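Local coordinates for protein caspase-1 subunit p19/18 (Spodoptera frugiperda, PDB 1M72) that probably acts as an executioner cysteine protease of apoptosis, taking part in the caspase activation cascade and cleaving protein substrates, at residues R32-H42 with L68-L78. Sequence-based numbering, arbitrary orientation.
Sequences RGMAIIFNHEH and LGFKVTVFPNL
Asn77 closes the far end of the parallel pairing between strands 32-39 and 70-76: its N bonds to Asn39 O, the last of seven backbone hydrogen bonds that begin with Lys71 N to Gly33 O. Past the strand end, OD1 of Asn77 stands in for a backbone acceptor and holds the chain at Glu41 and His42: it takes Glu41 N at 2.6 Å, in the carbonyl plane and on a lone pair, and His42 N at 3.2 Å from above that plane. A water joins Asn77 ND2 to Glu41 OE1.

Arg32 CG sits squarely over the face of the Phe70 ring, 3.5 Å from its centroid, in a CH-pi contact; chi1 of 177°, with CG opposite the backbone N, sets that carbon over the ring. Phe70 and Ala35 share one face of the sheet, Ala35 CB packing 3.6 Å from Phe70 CD2. On the other, Phe38 and Phe75 lie side by side with planes 18° apart but slid so far that they hardly overlap, while Ile36 CG2 meets the edge of Phe75 at CD1 (3.4 Å).

Helix 54-67 makes the crossover of this beta-alpha-beta unit, packing against Ile37, Val72 and Val74; helix 80-92 lies on the Phe38 and Ile36 side. Strand 70-76 borders the six-stranded caspase sheet, and strand 98-106 flanks 31-39 opposite it.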
ATOM      1  N   ARG C  32       1.616  24.644   4.067  1.00 33.90           N
ATOM      2  CA  ARG C  32       1.184  23.234   3.950  1.00 30.56           C
ATOM      3  C   ARG C  32       2.028  22.607   2.815  1.00 29.09           C
ATOM      4  O   ARG C  32       2.624  21.533   2.953  1.00 27.12           O
ATOM      5  CB  ARG C  32      -0.270  23.168   3.521  1.00 31.43           C
ATOM      6  CG  ARG C  32      -0.772  21.771   3.310  1.00 31.56           C
ATOM      7  CD  ARG C  32      -1.640  21.320   4.479  1.00 31.99           C
ATOM      8  NE  ARG C  32      -0.883  20.974   5.671  1.00 30.55           N
ATOM      9  CZ  ARG C  32      -1.387  20.985   6.911  1.00 28.96           C
ATOM     10  NH1 ARG C  32      -2.664  21.338   7.148  1.00 21.02           N
ATOM     11  NH2 ARG C  32      -0.607  20.615   7.914  1.00 29.81           N
ATOM     12  N   GLY C  33       2.087  23.303   1.692  1.00 26.01           N
ATOM     13  CA  GLY C  33       2.837  22.776   0.572  1.00 25.93           C
ATOM     14  C   GLY C  33       2.011  22.839  -0.708  1.00 26.38           C
ATOM     15  O   GLY C  33       0.848  23.257  -0.733  1.00 23.07           O
ATOM     16  N   MET C  34       2.646  22.441  -1.796  1.00 28.75           N
ATOM     17  CA  MET C  34       2.021  22.414  -3.112  1.00 28.43           C
ATOM     18  C   MET C  34       1.162  21.162  -3.323  1.00 29.79           C
ATOM     19  O   MET C  34       1.501  20.061  -2.857  1.00 27.76           O
ATOM     20  CB  MET C  34       3.111  22.421  -4.179  1.00 28.22           C
ATOM     21  CG  MET C  34       3.922  23.707  -4.202  1.00 31.32           C
ATOM     22  SD  MET C  34       5.268  23.690  -5.391  1.00 36.51           S
ATOM     23  CE  MET C  34       4.360  23.342  -6.977  1.00 32.46           C
ATOM     24  N   ALA C  35       0.050  21.363  -4.026  1.00 29.21           N
ATOM     25  CA  ALA C  35      -0.871  20.300  -4.425  1.00 27.34           C
ATOM     26  C   ALA C  35      -1.024  20.479  -5.952  1.00 25.95           C
ATOM     27  O   ALA C  35      -1.608  21.460  -6.426  1.00 26.38           O
ATOM     28  CB  ALA C  35      -2.221  20.462  -3.737  1.00 24.51           C
ATOM     29  N   ILE C  36      -0.478  19.551  -6.726  1.00 25.37           N
ATOM     30  CA  ILE C  36      -0.573  19.654  -8.184  1.00 26.71           C
ATOM     31  C   ILE C  36      -1.630  18.682  -8.700  1.00 22.65           C
ATOM     32  O   ILE C  36      -1.549  17.493  -8.441  1.00 19.02           O
ATOM     33  CB  ILE C  36       0.712  19.229  -8.915  1.00 28.84           C
ATOM     34  CG1 ILE C  36       1.932  19.911  -8.358  1.00 32.87           C
ATOM     35  CG2 ILE C  36       0.563  19.540 -10.384  1.00 32.88           C
ATOM     36  CD1 ILE C  36       3.188  19.388  -9.069  1.00 35.15           C
ATOM     37  N   ILE C  37      -2.593  19.189  -9.448  1.00 19.99           N
ATOM     38  CA  ILE C  37      -3.613  18.318 -10.004  1.00 20.25           C
ATOM     39  C   ILE C  37      -3.494  18.248 -11.538  1.00 20.89           C
ATOM     40  O   ILE C  37      -3.552  19.263 -12.233  1.00 21.87           O
ATOM     41  CB  ILE C  37      -5.020  18.812  -9.591  1.00 16.58           C
ATOM     42  CG1 ILE C  37      -5.135  18.804  -8.051  1.00 19.50           C
ATOM     43  CG2 ILE C  37      -6.088  17.924 -10.220  1.00 17.36           C
ATOM     44  CD1 ILE C  37      -6.433  19.484  -7.464  1.00 16.50           C
ATOM     45  N   PHE C  38      -3.268  17.066 -12.070  1.00 21.38           N
ATOM     46  CA  PHE C  38      -3.222  16.938 -13.519  1.00 20.86           C
ATOM     47  C   PHE C  38      -4.537  16.324 -13.871  1.00 20.67           C
ATOM     48  O   PHE C  38      -4.757  15.138 -13.687  1.00 19.72           O
ATOM     49  CB  PHE C  38      -2.083  16.038 -13.985  1.00 16.67           C
ATOM     50  CG  PHE C  38      -0.745  16.580 -13.643  1.00 20.30           C
ATOM     51  CD1 PHE C  38      -0.131  16.234 -12.440  1.00 22.36           C
ATOM     52  CD2 PHE C  38      -0.097  17.457 -14.511  1.00 24.70           C
ATOM     53  CE1 PHE C  38       1.120  16.745 -12.091  1.00 26.73           C
ATOM     54  CE2 PHE C  38       1.161  17.988 -14.190  1.00 30.29           C
ATOM     55  CZ  PHE C  38       1.785  17.631 -12.965  1.00 28.27           C
ATOM     56  N   ASN C  39      -5.413  17.166 -14.388  1.00 25.78           N
ATOM     57  CA  ASN C  39      -6.775  16.784 -14.771  1.00 23.64           C
ATOM     58  C   ASN C  39      -6.861  16.625 -16.276  1.00 23.61           C
ATOM     59  O   ASN C  39      -6.583  17.591 -17.019  1.00 23.51           O
ATOM     60  CB  ASN C  39      -7.725  17.875 -14.302  1.00 23.33           C
ATOM     61  CG  ASN C  39      -9.136  17.522 -14.536  1.00 23.95           C
ATOM     62  OD1 ASN C  39      -9.925  18.354 -14.942  1.00 21.84           O
ATOM     63  ND2 ASN C  39      -9.474  16.274 -14.289  1.00 24.59           N
ATOM     64  N   HIS C  40      -7.265  15.428 -16.716  1.00 21.36           N
ATOM     65  CA  HIS C  40      -7.337  15.116 -18.150  1.00 22.61           C
ATOM     66  C   HIS C  40      -8.714  14.796 -18.603  1.00 22.31           C
ATOM     67  O   HIS C  40      -9.230  13.750 -18.247  1.00 22.03           O
ATOM     68  CB  HIS C  40      -6.465  13.916 -18.494  1.00 22.86           C
ATOM     69  CG  HIS C  40      -5.010  14.188 -18.355  1.00 24.94           C
ATOM     70  ND1 HIS C  40      -4.277  14.815 -19.341  1.00 26.82           N
ATOM     71  CD2 HIS C  40      -4.170  14.011 -17.307  1.00 26.19           C
ATOM     72  CE1 HIS C  40      -3.047  15.016 -18.906  1.00 24.56           C
ATOM     73  NE2 HIS C  40      -2.956  14.538 -17.677  1.00 29.73           N
ATOM     74  N   GLU C  41      -9.300  15.671 -19.415  1.00 23.85           N
ATOM     75  CA  GLU C  41     -10.671  15.427 -19.894  1.00 27.82           C
ATOM     76  C   GLU C  41     -10.776  14.953 -21.348  1.00 26.12           C
ATOM     77  O   GLU C  41     -11.659  14.175 -21.701  1.00 23.74           O
ATOM     78  CB  GLU C  41     -11.537  16.691 -19.709  1.00 31.40           C
ATOM     79  CG  GLU C  41     -13.074  16.460 -19.890  1.00 38.11           C
ATOM     80  CD  GLU C  41     -13.915  17.724 -19.626  1.00 41.74           C
ATOM     81  OE1 GLU C  41     -13.373  18.864 -19.739  1.00 43.46           O
ATOM     82  OE2 GLU C  41     -15.119  17.574 -19.314  1.00 42.08           O
ATOM     83  N   HIS C  42      -9.845  15.397 -22.171  1.00 28.54           N
ATOM     84  CA  HIS C  42      -9.897  15.072 -23.578  1.00 32.29           C
ATOM     85  C   HIS C  42      -8.534  14.576 -24.032  1.00 32.59           C
ATOM     86  O   HIS C  42      -7.511  14.973 -23.490  1.00 34.45           O
ATOM     87  CB  HIS C  42     -10.338  16.338 -24.319  1.00 30.68           C
ATOM     88  CG  HIS C  42     -11.591  16.942 -23.758  1.00 40.73           C
ATOM     89  ND1 HIS C  42     -11.628  18.207 -23.193  1.00 42.70           N
ATOM     90  CD2 HIS C  42     -12.862  16.456 -23.681  1.00 42.41           C
ATOM     91  CE1 HIS C  42     -12.870  18.473 -22.805  1.00 44.70           C
ATOM     92  NE2 HIS C  42     -13.639  17.430 -23.090  1.00 42.20           N
ATOM     93  N   LEU C  68      -7.454  23.023   3.486  1.00 29.17           N
ATOM     94  CA  LEU C  68      -6.466  22.333   4.297  1.00 27.82           C
ATOM     95  C   LEU C  68      -5.137  23.064   4.224  1.00 27.14           C
ATOM     96  O   LEU C  68      -4.168  22.647   4.839  1.00 26.43           O
ATOM     97  CB  LEU C  68      -6.310  20.873   3.823  1.00 28.26           C
ATOM     98  CG  LEU C  68      -7.491  19.930   4.159  1.00 31.20           C
ATOM     99  CD1 LEU C  68      -7.293  18.575   3.518  1.00 27.31           C
ATOM    100  CD2 LEU C  68      -7.604  19.738   5.687  1.00 28.39           C
ATOM    101  N   GLY C  69      -5.095  24.127   3.425  1.00 26.92           N
ATOM    102  CA  GLY C  69      -3.890  24.935   3.321  1.00 26.06           C
ATOM    103  C   GLY C  69      -2.977  24.778   2.123  1.00 28.50           C
ATOM    104  O   GLY C  69      -1.979  25.511   2.018  1.00 28.47           O
ATOM    105  N   PHE C  70      -3.280  23.831   1.232  1.00 27.89           N
ATOM    106  CA  PHE C  70      -2.450  23.607   0.042  1.00 26.95           C
ATOM    107  C   PHE C  70      -2.513  24.778  -0.945  1.00 27.17           C
ATOM    108  O   PHE C  70      -3.536  25.436  -1.066  1.00 24.62           O
ATOM    109  CB  PHE C  70      -2.906  22.324  -0.705  1.00 24.36           C
ATOM    110  CG  PHE C  70      -2.468  21.048  -0.048  1.00 22.94           C
ATOM    111  CD1 PHE C  70      -3.323  20.358   0.828  1.00 22.58           C
ATOM    112  CD2 PHE C  70      -1.180  20.540  -0.275  1.00 19.99           C
ATOM    113  CE1 PHE C  70      -2.903  19.173   1.475  1.00 23.81           C
ATOM    114  CE2 PHE C  70      -0.749  19.356   0.371  1.00 22.63           C
ATOM    115  CZ  PHE C  70      -1.599  18.669   1.242  1.00 21.20           C
ATOM    116  N   LYS C  71      -1.411  25.049  -1.634  1.00 27.67           N
ATOM    117  CA  LYS C  71      -1.431  26.060  -2.676  1.00 28.35           C
ATOM    118  C   LYS C  71      -1.719  25.129  -3.879  1.00 27.18           C
ATOM    119  O   LYS C  71      -0.840  24.396  -4.338  1.00 24.37           O
ATOM    120  CB  LYS C  71      -0.067  26.741  -2.859  1.00 32.34           C
ATOM    121  CG  LYS C  71      -0.098  27.957  -3.820  1.00 39.05           C
ATOM    122  CD  LYS C  71       1.287  28.229  -4.517  1.00 46.54           C
ATOM    123  CE  LYS C  71       1.764  26.980  -5.338  1.00 51.77           C
ATOM    124  NZ  LYS C  71       3.024  27.047  -6.164  1.00 49.97           N
ATOM    125  N   VAL C  72      -2.946  25.164  -4.377  1.00 25.03           N
ATOM    126  CA  VAL C  72      -3.349  24.285  -5.464  1.00 27.39           C
ATOM    127  C   VAL C  72      -3.107  24.777  -6.880  1.00 31.26           C
ATOM    128  O   VAL C  72      -3.441  25.919  -7.211  1.00 32.91           O
ATOM    129  CB  VAL C  72      -4.863  23.959  -5.366  1.00 26.23           C
ATOM    130  CG1 VAL C  72      -5.296  23.015  -6.521  1.00 25.20           C
ATOM    131  CG2 VAL C  72      -5.171  23.319  -4.022  1.00 21.55           C
ATOM    132  N   THR C  73      -2.524  23.924  -7.718  1.00 31.61           N
ATOM    133  CA  THR C  73      -2.365  24.266  -9.129  1.00 31.01           C
ATOM    134  C   THR C  73      -2.978  23.118  -9.955  1.00 31.67           C
ATOM    135  O   THR C  73      -2.574  21.952  -9.829  1.00 30.88           O
ATOM    136  CB  THR C  73      -0.903  24.429  -9.534  1.00 32.97           C
ATOM    137  OG1 THR C  73      -0.305  25.465  -8.760  1.00 32.96           O
ATOM    138  CG2 THR C  73      -0.809  24.822 -10.987  1.00 34.10           C
ATOM    139  N   VAL C  74      -3.973  23.446 -10.780  1.00 32.07           N
ATOM    140  CA  VAL C  74      -4.630  22.464 -11.647  1.00 29.55           C
ATOM    141  C   VAL C  74      -4.053  22.584 -13.073  1.00 31.46           C
ATOM    142  O   VAL C  74      -4.102  23.656 -13.644  1.00 33.21           O
ATOM    143  CB  VAL C  74      -6.133  22.737 -11.743  1.00 26.84           C
ATOM    144  CG1 VAL C  74      -6.780  21.754 -12.733  1.00 27.50           C
ATOM    145  CG2 VAL C  74      -6.761  22.662 -10.377  1.00 27.01           C
ATOM    146  N   PHE C  75      -3.526  21.500 -13.638  1.00 29.23           N
ATOM    147  CA  PHE C  75      -2.972  21.515 -14.990  1.00 29.85           C
ATOM    148  C   PHE C  75      -3.909  20.752 -15.881  1.00 31.61           C
ATOM    149  O   PHE C  75      -3.914  19.507 -15.878  1.00 28.70           O
ATOM    150  CB  PHE C  75      -1.597  20.860 -15.035  1.00 31.17           C
ATOM    151  CG  PHE C  75      -0.548  21.680 -14.412  1.00 32.28           C
ATOM    152  CD1 PHE C  75      -0.098  21.400 -13.130  1.00 35.12           C
ATOM    153  CD2 PHE C  75      -0.006  22.757 -15.101  1.00 33.39           C
ATOM    154  CE1 PHE C  75       0.901  22.181 -12.528  1.00 35.71           C
ATOM    155  CE2 PHE C  75       0.984  23.544 -14.519  1.00 39.06           C
ATOM    156  CZ  PHE C  75       1.447  23.256 -13.223  1.00 35.94           C
ATOM    157  N   PRO C  76      -4.714  21.487 -16.673  1.00 31.57           N
ATOM    158  CA  PRO C  76      -5.670  20.832 -17.560  1.00 32.47           C
ATOM    159  C   PRO C  76      -5.091  20.312 -18.869  1.00 32.25           C
ATOM    160  O   PRO C  76      -4.434  21.054 -19.612  1.00 31.75           O
ATOM    161  CB  PRO C  76      -6.743  21.913 -17.757  1.00 33.67           C
ATOM    162  CG  PRO C  76      -5.909  23.163 -17.839  1.00 33.10           C
ATOM    163  CD  PRO C  76      -4.828  22.960 -16.759  1.00 30.74           C
ATOM    164  N   ASN C  77      -5.309  19.013 -19.098  1.00 31.32           N
ATOM    165  CA  ASN C  77      -4.903  18.326 -20.323  1.00 32.84           C
ATOM    166  C   ASN C  77      -3.520  18.501 -20.909  1.00 32.94           C
ATOM    167  O   ASN C  77      -3.390  18.797 -22.090  1.00 36.04           O
ATOM    168  CB  ASN C  77      -5.930  18.653 -21.405  1.00 30.34           C
ATOM    169  CG  ASN C  77      -7.313  18.267 -20.975  1.00 30.72           C
ATOM    170  OD1 ASN C  77      -7.562  17.102 -20.639  1.00 32.03           O
ATOM    171  ND2 ASN C  77      -8.221  19.238 -20.937  1.00 31.06           N
ATOM    172  N   LEU C  78      -2.490  18.273 -20.116  1.00 31.92           N
ATOM    173  CA  LEU C  78      -1.151  18.434 -20.607  1.00 28.13           C
ATOM    174  C   LEU C  78      -0.677  17.200 -21.395  1.00 30.34           C
ATOM    175  O   LEU C  78      -1.223  16.100 -21.248  1.00 29.38           O
ATOM    176  CB  LEU C  78      -0.201  18.697 -19.434  1.00 28.16           C
ATOM    177  CG  LEU C  78      -0.302  19.938 -18.522  1.00 31.18           C
ATOM    178  CD1 LEU C  78       0.964  19.976 -17.622  1.00 25.71           C
ATOM    179  CD2 LEU C  78      -0.380  21.268 -19.356  1.00 31.61           C
TER
HETATM  180  O   HOH W   1      -0.909  26.840   4.345  1.00 32.43           O
HETATM  181  O   HOH W   2       0.960  25.817   1.075  1.00 24.54           O
HETATM  182  O   HOH W   3     -11.010  19.794 -19.835  1.00 34.81           O